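Local coordinates for protein N-ACETYLMURAMOYL-L-ALANINE AMIDASE CwlV (Paenibacillus polymyxa, PDB 1JWQ) that probably hydrolyses, as the zinc-binding catalytic domain of a longer protein, the amide bond that joins N-acetylmuramoyl groups to the peptide stems of bacterial peptidoglycan, at residues 80-85 with 140-145; 3-8 with 74-79. One frame throughout, in Å; residues are numbered along the deposited sequence.

Contacts 1 and 2 are two successive pairings across one mixed sheet: strand 75-82 has strand 2-8 on one flank, through residues 74-79, and strand 138-145 on the other, through residues 80-85. Their centres are about 17 Å apart, yet they join directly, since Leu141 N lies 2.8 Å from Ser78 O, a probable hydrogen bond, and Leu141 CD1 packs 3.8 Å from Val77 CG1. Contact 1 supplies the zinc ligand His80, whereas contact 2 stands a shell behind: the Ser78 side chain is about 7 Å from the metal at nearest atoms, and its OG makes a weak hydrogen bond to His80 NE2, consistent with a part in positioning that ring.

Contact 1. Residues 80-85 with 140-145; sequences HANSSG and LLEVGY. With ZN (zinc ion), chain B.
His80 and Glu142 meet beside the zinc, His80 as a ligand and Glu142 through a bound water. The imidazole binds the metal through ND1 at 2.2 Å from zinc, while Leu140 CG and CD1 lie against its CD2 corner. His10 and Glu26 are the other protein ligands. Two waters are also bound to the metal, water 1 at 2.0 Å from zinc. Water 1 gives one hydrogen to Glu142 OE1 at 2.7 Å and the other to Ala81 O, 2.9 Å from the water oxygen, so two acceptors fix its orientation on the metal. A bend in the Glu142 chain (chi2 -69°) turns the carboxylate toward this water. The backbones run parallel in the sheet of an open alpha-beta-alpha fold, and a beta bulge interrupts their pairing: the two steps from His80 to Asn82 are matched by three from Glu142 to Tyr145, one residue extra on the second strand. His80 uses both its peptide groups, its N donating to Leu141 O (2.8 Å) and its O accepting from Val143 N (3.0 Å). Past the bulge, Asn82 N donates to Gly144 O at 2.7 Å. Asn82 CB sits 3.5 Å from the centroid of the Tyr145 ring and only 5° off its normal, a CH-pi contact. The Tyr145 hydroxyl is hydrogen-bonded to Glu93 on the adjoining antiparallel strand 92-96. Replacing Tyr145 by an alanine takes away the ring that Asn82 CB lies over, which would probably open a gap there and leave Glu93 without its hydroxyl partner. Ser84 CB rests obliquely against the same ring, while its OG pairs with Ser89.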
loop_
_atom_site.group_PDB
_atom_site.type_symbol
_atom_site.label_atom_id
_atom_site.label_comp_id
_atom_site.label_asym_id
_atom_site.label_seq_id
_atom_site.Cartn_x
_atom_site.Cartn_y
_atom_site.Cartn_z
ATOM N N HIS A 80 0.490 3.323 -1.833
ATOM C CA HIS A 80 0.714 4.623 -2.446
ATOM C C HIS A 80 2.077 5.201 -2.082
ATOM O O HIS A 80 2.797 4.661 -1.246
ATOM C CB HIS A 80 -0.364 5.603 -1.969
ATOM C CG HIS A 80 -1.727 5.323 -2.518
ATOM N ND1 HIS A 80 -2.285 6.067 -3.533
ATOM C CD2 HIS A 80 -2.646 4.385 -2.188
ATOM C CE1 HIS A 80 -3.491 5.604 -3.806
ATOM N NE2 HIS A 80 -3.735 4.582 -3.005
ATOM N N ALA A 81 2.414 6.308 -2.739
ATOM C CA ALA A 81 3.647 7.045 -2.485
ATOM C C ALA A 81 3.130 8.469 -2.306
ATOM O O ALA A 81 2.212 8.894 -3.015
ATOM C CB ALA A 81 4.595 6.956 -3.672
ATOM N N ASN A 82 3.720 9.193 -1.363
ATOM C CA ASN A 82 3.289 10.543 -1.016
ATOM C C ASN A 82 3.963 11.680 -1.783
ATOM O O ASN A 82 4.943 11.480 -2.501
ATOM C CB ASN A 82 3.514 10.737 0.487
ATOM C CG ASN A 82 2.364 11.442 1.175
ATOM O OD1 ASN A 82 2.168 11.285 2.382
ATOM N ND2 ASN A 82 1.606 12.227 0.424
ATOM N N SER A 83 3.423 12.881 -1.617
ATOM C CA SER A 83 3.972 14.063 -2.262
ATOM C C SER A 83 3.605 15.279 -1.434
ATOM O O SER A 83 2.510 15.350 -0.869
ATOM C CB SER A 83 3.422 14.220 -3.678
ATOM O OG SER A 83 4.139 15.223 -4.375
ATOM N N SER A 84 4.530 16.230 -1.363
ATOM C CA SER A 84 4.331 17.451 -0.597
ATOM C C SER A 84 4.828 18.663 -1.376
ATOM O O SER A 84 5.684 18.533 -2.244
ATOM C CB SER A 84 5.093 17.360 0.724
ATOM O OG SER A 84 5.133 18.618 1.384
ATOM N N GLY A 85 4.286 19.832 -1.053
ATOM C CA GLY A 85 4.705 21.056 -1.713
ATOM C C GLY A 85 6.141 21.395 -1.356
ATOM O O GLY A 85 6.788 22.189 -2.040
ATOM N N LEU A 140 -4.432 2.276 4.025
ATOM C CA LEU A 140 -3.772 2.846 2.863
ATOM C C LEU A 140 -2.380 3.229 3.333
ATOM O O LEU A 140 -2.216 3.928 4.334
ATOM C CB LEU A 140 -4.530 4.073 2.352
ATOM C CG LEU A 140 -3.983 4.672 1.054
ATOM C CD1 LEU A 140 -5.123 5.272 0.236
ATOM C CD2 LEU A 140 -2.924 5.721 1.384
ATOM N N LEU A 141 -1.376 2.743 2.621
ATOM C CA LEU A 141 -0.002 3.011 2.992
ATOM C C LEU A 141 0.644 4.031 2.072
ATOM O O LEU A 141 0.582 3.901 0.856
ATOM C CB LEU A 141 0.806 1.709 2.947
ATOM C CG LEU A 141 0.179 0.483 3.621
ATOM C CD1 LEU A 141 1.106 -0.716 3.429
ATOM C CD2 LEU A 141 -0.052 0.753 5.102
ATOM N N GLU A 142 1.227 5.066 2.663
ATOM C CA GLU A 142 1.951 6.076 1.899
ATOM C C GLU A 142 3.378 5.723 2.298
ATOM O O GLU A 142 3.867 6.142 3.346
ATOM C CB GLU A 142 1.565 7.481 2.364
ATOM C CG GLU A 142 0.192 7.933 1.868
ATOM C CD GLU A 142 0.160 8.186 0.370
ATOM O OE1 GLU A 142 -0.938 8.445 -0.174
ATOM O OE2 GLU A 142 1.233 8.135 -0.268
ATOM N N VAL A 143 4.030 4.925 1.460
ATOM C CA VAL A 143 5.371 4.431 1.745
ATOM C C VAL A 143 6.444 5.476 2.001
ATOM O O VAL A 143 7.229 5.340 2.933
ATOM C CB VAL A 143 5.852 3.487 0.626
ATOM C CG1 VAL A 143 7.179 2.849 1.017
ATOM C CG2 VAL A 143 4.799 2.408 0.376
ATOM N N GLY A 144 6.476 6.507 1.168
ATOM C CA GLY A 144 7.463 7.560 1.320
ATOM C C GLY A 144 7.108 8.711 0.403
ATOM O O GLY A 144 6.132 8.623 -0.343
ATOM N N TYR A 145 7.897 9.781 0.443
ATOM C CA TYR A 145 7.635 10.959 -0.387
ATOM C C TYR A 145 8.449 11.009 -1.667
ATOM O O TYR A 145 9.676 10.978 -1.636
ATOM C CB TYR A 145 7.891 12.236 0.425
ATOM C CG TYR A 145 6.793 12.537 1.409
ATOM C CD1 TYR A 145 5.865 13.547 1.156
ATOM C CD2 TYR A 145 6.649 11.780 2.572
ATOM C CE1 TYR A 145 4.815 13.797 2.040
ATOM C CE2 TYR A 145 5.605 12.015 3.458
ATOM C CZ TYR A 145 4.693 13.023 3.188
ATOM O OH TYR A 145 3.663 13.250 4.069
HETATM ZN ZN ZN B . -1.508 7.946 -4.305
HETATM O O HOH W 1 -0.712 9.066 -2.822
HETATM O O HOH W 2 -3.364 9.050 -3.659
#

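Contact 2. Residues 3-8 with 74-79; sequences VVVIDA and NVFVSI
Asp7 and Ser78 both extend their side chains opposite their own backbone N (chi1 176° and -172°), which sets the carboxylate beside the hydroxyl. Ser78 OG donates to Asp7 OD1 at 2.8 Å, meeting this oxygen on its anti side, 21° out of the carboxylate plane. The other oxygen, OD2, is held by Thr52 OG1 and by a salt bridge to Arg64, so both oxygens of this buried carboxylate have partners. On the same face, Phe76 CZ approaches Asp7 CB to 3.5 Å, and its CD2 corner meets Val5 CG1 at 3.6 Å. These residues belong to in-register parallel strands of the alpha-beta-alpha fold. Val5 and Asp7 each donate and accept through the backbone, as in Asp7 N to Val77 O (2.7 Å). The other face carries Val4, Ile6, Val75, Val77 and Ile79: Val4 CG1 touches Val75 CG2 at 3.8 Å, and Ile6 CG2 reaches Ile79 CD1 at 3.9 Å. Helices 26-42, 102-116 and 158-176 pack over this aliphatic surface. At the start of the pairing, Asn74 N donates to Val3 O (2.8 Å), while Val3 N donates to Asn74 OD1 from above the amide carbonyl plane, not on a lone pair, again at 2.8 Å.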
loop_
_atom_site.group_PDB
_atom_site.type_symbol
_atom_site.label_atom_id
_atom_site.label_comp_id
_atom_site.label_asym_id
_atom_site.label_seq_id
_atom_site.Cartn_x
_atom_site.Cartn_y
_atom_site.Cartn_z
ATOM N N VAL A 3 -8.992 -14.096 2.003
ATOM C CA VAL A 3 -8.760 -13.279 0.823
ATOM C C VAL A 3 -8.081 -11.964 1.168
ATOM O O VAL A 3 -8.507 -11.246 2.072
ATOM C CB VAL A 3 -10.090 -12.994 0.096
ATOM C CG1 VAL A 3 -9.861 -12.083 -1.090
ATOM C CG2 VAL A 3 -10.712 -14.307 -0.359
ATOM N N VAL A 4 -7.023 -11.661 0.427
ATOM C CA VAL A 4 -6.258 -10.439 0.627
ATOM C C VAL A 4 -6.290 -9.623 -0.655
ATOM O O VAL A 4 -5.854 -10.095 -1.703
ATOM C CB VAL A 4 -4.785 -10.760 0.960
ATOM C CG1 VAL A 4 -3.994 -9.465 1.157
ATOM C CG2 VAL A 4 -4.714 -11.630 2.200
ATOM N N VAL A 5 -6.810 -8.403 -0.582
ATOM C CA VAL A 5 -6.855 -7.562 -1.769
ATOM C C VAL A 5 -5.798 -6.479 -1.644
ATOM O O VAL A 5 -5.756 -5.749 -0.658
ATOM C CB VAL A 5 -8.252 -6.926 -1.966
ATOM C CG1 VAL A 5 -8.207 -5.890 -3.093
ATOM C CG2 VAL A 5 -9.261 -8.011 -2.312
ATOM N N ILE A 6 -4.922 -6.417 -2.641
ATOM C CA ILE A 6 -3.856 -5.431 -2.675
ATOM C C ILE A 6 -4.192 -4.478 -3.803
ATOM O O ILE A 6 -4.367 -4.889 -4.950
ATOM C CB ILE A 6 -2.490 -6.074 -2.958
ATOM C CG1 ILE A 6 -2.199 -7.160 -1.918
ATOM C CG2 ILE A 6 -1.406 -5.000 -2.949
ATOM C CD1 ILE A 6 -2.060 -6.654 -0.499
ATOM N N ASP A 7 -4.276 -3.202 -3.456
ATOM C CA ASP A 7 -4.632 -2.164 -4.398
ATOM C C ASP A 7 -3.476 -1.210 -4.670
ATOM O O ASP A 7 -3.074 -0.439 -3.791
ATOM C CB ASP A 7 -5.834 -1.399 -3.836
ATOM C CG ASP A 7 -6.237 -0.231 -4.699
ATOM O OD1 ASP A 7 -6.252 0.905 -4.182
ATOM O OD2 ASP A 7 -6.535 -0.454 -5.885
ATOM N N ALA A 8 -2.931 -1.283 -5.882
ATOM C CA ALA A 8 -1.839 -0.402 -6.289
ATOM C C ALA A 8 -2.518 0.880 -6.738
ATOM O O ALA A 8 -3.197 0.902 -7.759
ATOM C CB ALA A 8 -1.062 -1.020 -7.448
ATOM N N ASN A 74 -10.760 -10.330 3.362
ATOM C CA ASN A 74 -10.592 -10.333 4.805
ATOM C C ASN A 74 -9.856 -9.049 5.173
ATOM O O ASN A 74 -10.033 -8.504 6.261
ATOM C CB ASN A 74 -9.800 -11.562 5.252
ATOM C CG ASN A 74 -10.592 -12.847 5.098
ATOM O OD1 ASN A 74 -10.826 -13.320 3.984
ATOM N ND2 ASN A 74 -11.023 -13.411 6.218
ATOM N N VAL A 75 -9.021 -8.578 4.252
ATOM C CA VAL A 75 -8.293 -7.329 4.444
ATOM C C VAL A 75 -8.082 -6.654 3.101
ATOM O O VAL A 75 -8.104 -7.299 2.052
ATOM C CB VAL A 75 -6.906 -7.530 5.099
ATOM C CG1 VAL A 75 -7.071 -8.091 6.500
ATOM C CG2 VAL A 75 -6.042 -8.442 4.239
ATOM N N PHE A 76 -7.874 -5.345 3.148
ATOM C CA PHE A 76 -7.649 -4.548 1.956
ATOM C C PHE A 76 -6.471 -3.627 2.244
ATOM O O PHE A 76 -6.430 -2.964 3.275
ATOM C CB PHE A 76 -8.910 -3.739 1.641
ATOM C CG PHE A 76 -8.779 -2.821 0.456
ATOM C CD1 PHE A 76 -8.318 -1.519 0.617
ATOM C CD2 PHE A 76 -9.156 -3.249 -0.817
ATOM C CE1 PHE A 76 -8.239 -0.648 -0.470
ATOM C CE2 PHE A 76 -9.081 -2.390 -1.913
ATOM C CZ PHE A 76 -8.622 -1.085 -1.737
ATOM N N VAL A 77 -5.500 -3.613 1.343
ATOM C CA VAL A 77 -4.334 -2.760 1.512
ATOM C C VAL A 77 -4.100 -1.982 0.231
ATOM O O VAL A 77 -3.902 -2.569 -0.833
ATOM C CB VAL A 77 -3.057 -3.574 1.814
ATOM C CG1 VAL A 77 -1.863 -2.634 1.966
ATOM C CG2 VAL A 77 -3.244 -4.395 3.088
ATOM N N SER A 78 -4.137 -0.661 0.336
ATOM C CA SER A 78 -3.894 0.190 -0.819
ATOM C C SER A 78 -2.483 0.740 -0.652
ATOM O O SER A 78 -2.134 1.255 0.409
ATOM C CB SER A 78 -4.915 1.325 -0.877
ATOM O OG SER A 78 -4.789 2.035 -2.097
ATOM N N ILE A 79 -1.668 0.600 -1.694
ATOM C CA ILE A 79 -0.287 1.053 -1.656
ATOM C C ILE A 79 -0.097 2.322 -2.475
ATOM O O ILE A 79 -0.477 2.391 -3.643
ATOM C CB ILE A 79 0.664 -0.046 -2.170
ATOM C CG1 ILE A 79 0.517 -1.303 -1.304
ATOM C CG2 ILE A 79 2.099 0.452 -2.125
ATOM C CD1 ILE A 79 1.382 -2.477 -1.764
#